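Local structure of VMB-1 (Vibrio alginolyticus, 6JV4) at residues G34-S39 and T54-Q59; K100-S105 and N126-I131; L106-L111 and E117-E122. The protein is a periplasmic, zinc-dependent subclass B1 metallo-beta-lactamase that probably hydrolyses beta-lactams to substituted beta-amino acids and belongs to the enzymes of antibiotic resistance. One frame throughout, in Å; residues are numbered along the deposited sequence.

Interaction 1 (G34-S39 and T54-Q59); sequences GLIGAS and TPWTTQ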
loop_
_atom_site.group_PDB
_atom_site.type_symbol
_atom_site.label_atom_id
_atom_site.label_comp_id
_atom_site.label_asym_id
_atom_site.label_seq_id
_atom_site.Cartn_x
_atom_site.Cartn_y
_atom_site.Cartn_z
ATOM N N GLY A 34 -13.516 9.883 10.773
ATOM C CA GLY A 34 -14.769 9.294 10.291
ATOM C C GLY A 34 -14.541 8.187 9.265
ATOM O O GLY A 34 -13.521 7.532 9.332
ATOM N N LEU A 35 -15.479 8.007 8.342
ATOM C CA LEU A 35 -15.384 6.924 7.326
ATOM C C LEU A 35 -14.281 7.288 6.327
ATOM O O LEU A 35 -14.297 8.399 5.738
ATOM C CB LEU A 35 -16.727 6.761 6.622
ATOM C CG LEU A 35 -17.825 6.079 7.422
ATOM C CD1 LEU A 35 -19.132 6.272 6.679
ATOM C CD2 LEU A 35 -17.526 4.638 7.656
ATOM N N ILE A 36 -13.343 6.379 6.146
ATOM C CA ILE A 36 -12.281 6.595 5.121
ATOM C C ILE A 36 -12.130 5.331 4.276
ATOM O O ILE A 36 -12.268 4.222 4.789
ATOM C CB ILE A 36 -10.967 7.069 5.753
ATOM C CG1 ILE A 36 -10.412 6.061 6.738
ATOM C CG2 ILE A 36 -11.151 8.454 6.376
ATOM C CD1 ILE A 36 -9.005 6.385 7.256
ATOM N N GLY A 37 -11.898 5.553 2.980
ATOM C CA GLY A 37 -11.720 4.509 1.976
ATOM C C GLY A 37 -10.245 4.107 1.950
ATOM O O GLY A 37 -9.410 4.945 2.257
ATOM N N ALA A 38 -9.956 2.851 1.658
ATOM C CA ALA A 38 -8.562 2.357 1.606
ATOM C C ALA A 38 -8.375 1.587 0.315
ATOM O O ALA A 38 -9.250 0.766 -0.041
ATOM C CB ALA A 38 -8.288 1.480 2.774
ATOM N N SER A 39 -7.238 1.784 -0.343
ATOM C CA SER A 39 -6.894 1.091 -1.595
ATOM C C SER A 39 -5.666 0.197 -1.417
ATOM O O SER A 39 -4.715 0.596 -0.779
ATOM C CB SER A 39 -6.589 2.065 -2.690
ATOM O OG SER A 39 -7.704 2.870 -3.012
ATOM N N THR A 54 -3.427 -5.914 2.001
ATOM C CA THR A 54 -4.689 -6.658 2.156
ATOM C C THR A 54 -5.836 -5.659 2.271
ATOM O O THR A 54 -5.680 -4.544 2.808
ATOM C CB THR A 54 -4.592 -7.641 3.334
ATOM O OG1 THR A 54 -4.276 -6.947 4.546
ATOM C CG2 THR A 54 -3.568 -8.727 3.120
ATOM N N PRO A 55 -7.037 -6.064 1.821
ATOM C CA PRO A 55 -8.255 -5.352 2.164
ATOM C C PRO A 55 -8.386 -5.187 3.689
ATOM O O PRO A 55 -7.815 -5.963 4.453
ATOM C CB PRO A 55 -9.355 -6.274 1.627
ATOM C CG PRO A 55 -8.688 -6.907 0.442
ATOM C CD PRO A 55 -7.302 -7.241 0.953
ATOM N N TRP A 56 -9.079 -4.135 4.095
ATOM C CA TRP A 56 -9.115 -3.708 5.525
ATOM C C TRP A 56 -9.952 -4.640 6.408
ATOM O O TRP A 56 -9.763 -4.615 7.619
ATOM C CB TRP A 56 -9.605 -2.272 5.558
ATOM C CG TRP A 56 -9.114 -1.460 6.696
ATOM C CD1 TRP A 56 -8.485 -1.840 7.840
ATOM C CD2 TRP A 56 -9.229 -0.034 6.747
ATOM N NE1 TRP A 56 -8.185 -0.733 8.592
ATOM C CE2 TRP A 56 -8.636 0.377 7.944
ATOM C CE3 TRP A 56 -9.785 0.901 5.880
ATOM C CZ2 TRP A 56 -8.569 1.717 8.301
ATOM C CZ3 TRP A 56 -9.733 2.231 6.250
ATOM C CH2 TRP A 56 -9.102 2.610 7.419
ATOM N N THR A 57 -10.680 -5.583 5.853
ATOM C CA THR A 57 -11.453 -6.562 6.627
ATOM C C THR A 57 -11.088 -7.955 6.140
ATOM O O THR A 57 -10.760 -8.150 4.947
ATOM C CB THR A 57 -12.976 -6.355 6.602
ATOM O OG1 THR A 57 -13.481 -6.840 5.381
ATOM C CG2 THR A 57 -13.419 -4.926 6.817
ATOM N N THR A 58 -11.114 -8.898 7.064
ATOM C CA THR A 58 -10.849 -10.320 6.747
ATOM C C THR A 58 -11.921 -10.813 5.767
ATOM O O THR A 58 -11.548 -11.562 4.833
ATOM C CB THR A 58 -10.754 -11.148 8.040
ATOM O OG1 THR A 58 -9.719 -10.580 8.849
ATOM C CG2 THR A 58 -10.385 -12.582 7.767
ATOM N N GLN A 59 -13.187 -10.394 5.911
ATOM C CA GLN A 59 -14.225 -10.830 4.948
ATOM C C GLN A 59 -13.820 -10.332 3.548
ATOM O O GLN A 59 -13.908 -11.091 2.582
ATOM C CB GLN A 59 -15.615 -10.407 5.421
ATOM C CG GLN A 59 -16.034 -11.114 6.715
ATOM C CD GLN A 59 -16.100 -12.627 6.560
ATOM O OE1 GLN A 59 -16.626 -13.142 5.563
ATOM N NE2 GLN A 59 -15.541 -13.359 7.520
#

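Interaction 2 (K100-S105 and N126-I131); sequences KTYATS and NTFEFI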
loop_
_atom_site.group_PDB
_atom_site.type_symbol
_atom_site.label_atom_id
_atom_site.label_comp_id
_atom_site.label_asym_id
_atom_site.label_seq_id
_atom_site.Cartn_x
_atom_site.Cartn_y
_atom_site.Cartn_z
ATOM N N LYS A 100 2.664 -16.550 0.243
ATOM C CA LYS A 100 3.880 -15.883 0.764
ATOM C C LYS A 100 3.529 -14.414 1.047
ATOM O O LYS A 100 2.800 -13.814 0.252
ATOM C CB LYS A 100 5.057 -15.903 -0.210
ATOM C CG LYS A 100 5.549 -17.289 -0.618
ATOM C CD LYS A 100 6.951 -17.285 -1.210
ATOM C CE LYS A 100 7.521 -18.693 -1.318
ATOM N NZ LYS A 100 8.847 -18.774 -0.662
ATOM N N THR A 101 3.952 -13.939 2.195
ATOM C CA THR A 101 3.796 -12.527 2.593
ATOM C C THR A 101 5.163 -11.900 2.671
ATOM O O THR A 101 6.078 -12.458 3.293
ATOM C CB THR A 101 2.990 -12.394 3.882
ATOM O OG1 THR A 101 3.599 -13.186 4.908
ATOM C CG2 THR A 101 1.545 -12.794 3.708
ATOM N N TYR A 102 5.278 -10.697 2.130
ATOM C CA TYR A 102 6.554 -9.972 2.123
ATOM C C TYR A 102 6.407 -8.671 2.893
ATOM O O TYR A 102 5.394 -8.003 2.735
ATOM C CB TYR A 102 6.952 -9.600 0.704
ATOM C CG TYR A 102 7.473 -10.762 -0.103
ATOM C CD1 TYR A 102 8.836 -11.010 -0.181
ATOM C CD2 TYR A 102 6.606 -11.649 -0.680
ATOM C CE1 TYR A 102 9.320 -12.103 -0.886
ATOM C CE2 TYR A 102 7.072 -12.744 -1.395
ATOM C CZ TYR A 102 8.434 -12.950 -1.512
ATOM O OH TYR A 102 8.856 -14.015 -2.241
ATOM N N ALA A 103 7.381 -8.382 3.738
ATOM C CA ALA A 103 7.439 -7.121 4.500
ATOM C C ALA A 103 8.897 -6.792 4.693
ATOM O O ALA A 103 9.717 -7.741 4.785
ATOM C CB ALA A 103 6.707 -7.221 5.820
ATOM N N THR A 104 9.220 -5.517 4.845
ATOM C CA THR A 104 10.602 -5.158 5.166
ATOM C C THR A 104 10.927 -5.552 6.607
ATOM O O THR A 104 10.028 -5.789 7.448
ATOM C CB THR A 104 10.934 -3.680 4.960
ATOM O OG1 THR A 104 10.296 -2.966 6.024
ATOM C CG2 THR A 104 10.513 -3.140 3.613
ATOM N N SER A 105 12.228 -5.587 6.879
ATOM C CA SER A 105 12.779 -5.783 8.243
ATOM C C SER A 105 12.194 -4.753 9.208
ATOM O O SER A 105 11.985 -5.083 10.403
ATOM C CB SER A 105 14.302 -5.744 8.214
ATOM O OG SER A 105 14.805 -4.530 7.679
ATOM N N ASN A 126 16.751 -1.766 0.442
ATOM C CA ASN A 126 15.936 -0.558 0.155
ATOM C C ASN A 126 15.170 -0.692 -1.158
ATOM O O ASN A 126 14.167 0.004 -1.290
ATOM C CB ASN A 126 16.777 0.704 0.115
ATOM C CG ASN A 126 17.364 1.008 1.467
ATOM O OD1 ASN A 126 16.672 0.846 2.484
ATOM N ND2 ASN A 126 18.581 1.534 1.452
ATOM N N THR A 127 15.655 -1.505 -2.104
ATOM C CA THR A 127 14.951 -1.775 -3.371
ATOM C C THR A 127 14.805 -3.283 -3.458
ATOM O O THR A 127 15.683 -4.013 -2.948
ATOM C CB THR A 127 15.688 -1.189 -4.577
ATOM O OG1 THR A 127 16.978 -1.808 -4.642
ATOM C CG2 THR A 127 15.830 0.300 -4.487
ATOM N N PHE A 128 13.700 -3.757 -3.983
ATOM C CA PHE A 128 13.398 -5.205 -3.999
ATOM C C PHE A 128 12.462 -5.480 -5.173
ATOM O O PHE A 128 11.411 -4.809 -5.333
ATOM C CB PHE A 128 12.801 -5.669 -2.664
ATOM C CG PHE A 128 12.425 -7.127 -2.635
ATOM C CD1 PHE A 128 13.401 -8.086 -2.403
ATOM C CD2 PHE A 128 11.130 -7.569 -2.823
ATOM C CE1 PHE A 128 13.088 -9.442 -2.383
ATOM C CE2 PHE A 128 10.813 -8.926 -2.755
ATOM C CZ PHE A 128 11.806 -9.863 -2.597
ATOM N N GLU A 129 12.817 -6.484 -5.978
ATOM C CA GLU A 129 11.950 -6.937 -7.078
ATOM C C GLU A 129 10.900 -7.873 -6.516
ATOM O O GLU A 129 11.183 -9.058 -6.243
ATOM C CB GLU A 129 12.775 -7.591 -8.197
ATOM C CG GLU A 129 13.466 -6.594 -9.082
ATOM C CD GLU A 129 12.515 -5.761 -9.935
ATOM O OE1 GLU A 129 12.013 -6.255 -11.018
ATOM O OE2 GLU A 129 12.280 -4.622 -9.522
ATOM N N PHE A 130 9.721 -7.345 -6.222
ATOM C CA PHE A 130 8.617 -8.154 -5.656
ATOM C C PHE A 130 8.047 -9.107 -6.733
ATOM O O PHE A 130 7.706 -10.267 -6.438
ATOM C CB PHE A 130 7.579 -7.208 -5.060
ATOM C CG PHE A 130 6.293 -7.891 -4.702
ATOM C CD1 PHE A 130 6.293 -8.933 -3.779
ATOM C CD2 PHE A 130 5.079 -7.400 -5.155
ATOM C CE1 PHE A 130 5.104 -9.558 -3.437
ATOM C CE2 PHE A 130 3.897 -8.012 -4.794
ATOM C CZ PHE A 130 3.903 -9.082 -3.923
ATOM N N ILE A 131 7.880 -8.618 -7.950
ATOM C CA ILE A 131 7.499 -9.440 -9.125
ATOM C C ILE A 131 8.509 -9.090 -10.214
ATOM O O ILE A 131 8.558 -7.938 -10.659
ATOM C CB ILE A 131 6.049 -9.204 -9.599
ATOM C CG1 ILE A 131 5.034 -9.184 -8.446
ATOM C CG2 ILE A 131 5.679 -10.234 -10.675
ATOM C CD1 ILE A 131 3.655 -8.647 -8.813
#

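Interaction 3 (L106-L111 and E117-E122); sequences LTNKLL and EVSSDE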
loop_
_atom_site.group_PDB
_atom_site.type_symbol
_atom_site.label_atom_id
_atom_site.label_comp_id
_atom_site.label_asym_id
_atom_site.label_seq_id
_atom_site.Cartn_x
_atom_site.Cartn_y
_atom_site.Cartn_z
ATOM N N LEU A 106 12.020 -3.520 8.773
ATOM C CA LEU A 106 11.428 -2.486 9.640
ATOM C C LEU A 106 9.949 -2.789 9.875
ATOM O O LEU A 106 9.466 -2.595 11.035
ATOM C CB LEU A 106 11.573 -1.092 9.021
ATOM C CG LEU A 106 12.961 -0.470 8.954
ATOM C CD1 LEU A 106 12.901 0.876 8.241
ATOM C CD2 LEU A 106 13.534 -0.328 10.376
ATOM N N THR A 107 9.200 -3.172 8.856
ATOM C CA THR A 107 7.780 -3.492 9.073
ATOM C C THR A 107 7.696 -4.646 10.104
ATOM O O THR A 107 6.841 -4.617 11.023
ATOM C CB THR A 107 7.063 -3.785 7.753
ATOM O OG1 THR A 107 7.087 -2.593 6.965
ATOM C CG2 THR A 107 5.664 -4.289 7.996
ATOM N N ASN A 108 8.501 -5.697 9.923
ATOM C CA ASN A 108 8.408 -6.887 10.799
ATOM C C ASN A 108 8.835 -6.515 12.221
ATOM O O ASN A 108 8.191 -6.992 13.178
ATOM C CB ASN A 108 9.201 -8.065 10.250
ATOM C CG ASN A 108 8.455 -8.747 9.119
ATOM O OD1 ASN A 108 7.211 -8.787 9.080
ATOM N ND2 ASN A 108 9.230 -9.296 8.184
ATOM N N LYS A 109 9.804 -5.606 12.374
ATOM C CA LYS A 109 10.159 -5.047 13.707
ATOM C C LYS A 109 8.886 -4.503 14.362
ATOM O O LYS A 109 8.653 -4.793 15.582
ATOM C CB LYS A 109 11.238 -3.976 13.622
ATOM C CG LYS A 109 11.497 -3.263 14.953
ATOM C CD LYS A 109 12.506 -2.193 14.864
ATOM C CE LYS A 109 12.010 -0.919 14.199
ATOM N NZ LYS A 109 13.081 0.105 14.150
ATOM N N LEU A 110 8.130 -3.698 13.632
ATOM C CA LEU A 110 6.962 -2.985 14.209
ATOM C C LEU A 110 5.778 -3.933 14.384
ATOM O O LEU A 110 5.069 -3.794 15.411
ATOM C CB LEU A 110 6.650 -1.759 13.364
ATOM C CG LEU A 110 7.778 -0.733 13.394
ATOM C CD1 LEU A 110 7.526 0.428 12.456
ATOM C CD2 LEU A 110 7.978 -0.219 14.800
ATOM N N LEU A 111 5.626 -4.935 13.522
ATOM C CA LEU A 111 4.576 -5.948 13.779
ATOM C C LEU A 111 4.955 -6.693 15.062
ATOM O O LEU A 111 4.059 -6.889 15.937
ATOM C CB LEU A 111 4.474 -6.888 12.582
ATOM C CG LEU A 111 3.874 -6.282 11.319
ATOM C CD1 LEU A 111 4.125 -7.226 10.146
ATOM C CD2 LEU A 111 2.394 -5.997 11.452
ATOM N N GLU A 117 1.732 -11.123 13.987
ATOM C CA GLU A 117 2.465 -12.133 13.200
ATOM C C GLU A 117 3.273 -11.391 12.131
ATOM O O GLU A 117 2.696 -10.542 11.462
ATOM C CB GLU A 117 1.462 -13.099 12.577
ATOM C CG GLU A 117 2.104 -14.302 11.904
ATOM C CD GLU A 117 1.096 -15.345 11.437
ATOM O OE1 GLU A 117 0.028 -15.396 12.035
ATOM O OE2 GLU A 117 1.368 -16.070 10.450
ATOM N N VAL A 118 4.520 -11.799 11.939
ATOM C CA VAL A 118 5.433 -11.238 10.916
ATOM C C VAL A 118 5.181 -11.936 9.594
ATOM O O VAL A 118 4.567 -13.021 9.534
ATOM C CB VAL A 118 6.900 -11.321 11.372
ATOM C CG1 VAL A 118 7.127 -10.495 12.622
ATOM C CG2 VAL A 118 7.404 -12.748 11.524
ATOM N N SER A 119 5.651 -11.307 8.529
ATOM C CA SER A 119 5.582 -11.857 7.155
ATOM C C SER A 119 6.371 -13.165 7.092
ATOM O O SER A 119 7.302 -13.399 7.916
ATOM C CB SER A 119 6.101 -10.840 6.162
ATOM O OG SER A 119 7.515 -10.729 6.233
ATOM N N SER A 120 6.060 -13.972 6.092
ATOM C CA SER A 120 6.810 -15.234 5.846
ATOM C C SER A 120 8.194 -14.909 5.272
ATOM O O SER A 120 9.152 -15.666 5.468
ATOM C CB SER A 120 6.006 -16.150 4.976
ATOM O OG SER A 120 5.829 -15.661 3.646
ATOM N N ASP A 121 8.287 -13.864 4.455
ATOM C CA ASP A 121 9.469 -13.513 3.665
ATOM C C ASP A 121 9.848 -12.059 3.976
ATOM O O ASP A 121 8.938 -11.223 4.014
ATOM C CB ASP A 121 9.181 -13.713 2.180
ATOM C CG ASP A 121 9.050 -15.205 1.880
ATOM O OD1 ASP A 121 8.031 -15.779 2.208
ATOM O OD2 ASP A 121 10.047 -15.771 1.475
ATOM N N GLU A 122 11.119 -11.825 4.316
ATOM C CA GLU A 122 11.546 -10.479 4.770
ATOM C C GLU A 122 12.322 -9.790 3.662
ATOM O O GLU A 122 13.276 -10.396 3.075
ATOM C CB GLU A 122 12.361 -10.573 6.054
ATOM C CG GLU A 122 12.672 -9.223 6.657
ATOM C CD GLU A 122 13.010 -9.324 8.148
ATOM O OE1 GLU A 122 12.100 -9.277 8.995
ATOM O OE2 GLU A 122 14.202 -9.489 8.435
#

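Interaction 1 (G34-S39 and T54-Q59)
Trp56 drives the six-membered end of its indole against Ile36 and Ala38, beside the two-zinc site of the metallo-beta-lactamase fold. The strand 36-45 is paired antiparallel with 21-30, and the turn that links them flanks the active site in subclass B1 enzymes; Trp56 sits in the loop just before helix 58-70. The tight part is at Ala38 and the backbone of Ile36. Ala38 aims its methyl at the loop and sets CB 3.5 Å from Trp56 CE3, oblique to the indole, while the carbonyl oxygen Ile36 O lies at the ring edge, 3.5 Å from Trp56 CZ3 and near the indole plane. Next to it the Ile36 side chain reaches the corner of the same edge: CG1 stands in the indole plane, 3.8 Å from Trp56 CH2, and CD1 touches that carbon too. With chi1 at 61°, CG1 is tucked between the backbone N and the carbonyl carbon, which turns the ethyl arm toward the indole. Ser26 and Lys28 of strand 21-30 hydrogen-bond Trp56 N and Trp56 O, fixing the backbone from which the indole projects. Around the metal site, the Trp56 side chain lies about 3 Å from that of the zinc ligand Asp86 and about 4 Å from a bound citrate, probably from the crystallisation liquor, and the Ile36 side chain about 4 Å from that of the zinc ligand His205, whose ND1 is hydrogen-bonded to Gly37 O. The outer side is looser. Leu35, exposed at the corner where the chain turns, points away from the loop; Thr58 and Gln59, already on the helix, are exposed and well clear of the strand. Since no hydrogen bond joins the segments, contact alone holds them: Ala38 CB, besides CE3, lies 3.8 Å from Trp56 CZ3.

Interaction 2 (K100-S105 and N126-I131)
An aromatic cluster between the two sheets of the metallo-beta-lactamase sandwich brings Tyr102, on strand 100-104 of one sheet, against Phe128 and Phe130 of segment 126-131, whose strand 127-129 is an outermost strand of the other sheet. Tyr102 is the shared partner and meets the two phenylalanines with different parts of its ring. Along its CD1-CE1 bond it lies beside the far end of Phe128, where Tyr102 CE1 approaches Phe128 CZ to 3.8 Å. These two planes are inclined by 37° with centroids 5.6 Å apart, an oblique pairing. Phe130 comes in differently, turning its edge to a face of Tyr102 in an offset edge-to-face pair. Phe130 CE1 lies 3.8 Å from Tyr102 CD2, and the planes stand 73° apart. Both phenylalanines carry CG anti to the backbone N (chi1 178° for Phe128), and this sends both rings off this segment toward Tyr102. The backbone bends at Phe130, where Phe130 and Ile131 both face Ala135 in a classic beta bulge. The buried Phe130 ring also packs on Ser77 and Val79 of strand 74-79 and on Ala135 and Val137 of strand 135-138, whereas Tyr102 and Phe128 remain partly exposed and share Ile123 as a neighbour. With no hydrogen bond between them, the contact between these segments probably owes its cohesion to dispersion and to the C-H edge of Phe130 facing the pi cloud of Tyr102.

Interaction 3 (L106-L111 and E117-E122)
In the beta-alpha-beta unit of strand 100-104, helix 105-113 and strand 121-123, Asn108 of the helix reaches across to Val118, Ser119 and Glu122 on the returning chain. Its amide uses both ends. Asn108 ND2 gives two hydrogen bonds of similar length: one to Ser119 OG at 3.0 Å, 4° out of the amide plane, the other to Glu122 OE1 at 3.0 Å, on the carboxylate's anti lone pair. Asn108 OD1 accepts Ser119 N at 3.0 Å in a nearly straight bond, although the donor sits above the carbonyl plane. Three bonds thus fix the rotation of this buried amide, which also packs on Ala103. Ser119 OG accepts from ND2 and donates its own hydrogen bond to Asp121 O at 2.7 Å, so one hydroxyl couples the helix side chain to the start of the strand. Beside these bonds Val118 CB lies 3.4 Å from Asn108 OD1, while its CG1 packs on the helix backbone at Asn108 O. One turn on, Leu111 reaches back to the loop, and its CD1 methyl stops 3.8 Å from Glu117 O.

From the N terminus, interaction 1 comes first: 34-39 meets 54-59 and closes a loop made mostly of strands 36-45 and 48-52, complete before the others begin. Interaction 2 opens at 100-105 and closes at 126-131, and interaction 3, between 106-111 and 117-122, is nested inside that loop. Interactions 2 and 3 touch, with centres about 10 Å apart: Thr101 OG1 and Thr101 O lie 2.8 and 2.9 Å from Ser120 N and Asp121 N, probable hydrogen bonds. Interaction 1 lies across the chain's centre from interaction 2. All three reach the sheet that holds strands 36-45 and 100-104; interaction 3 fastens a helix to it, and interaction 2 joins it to the sheet edged by strand 127-129.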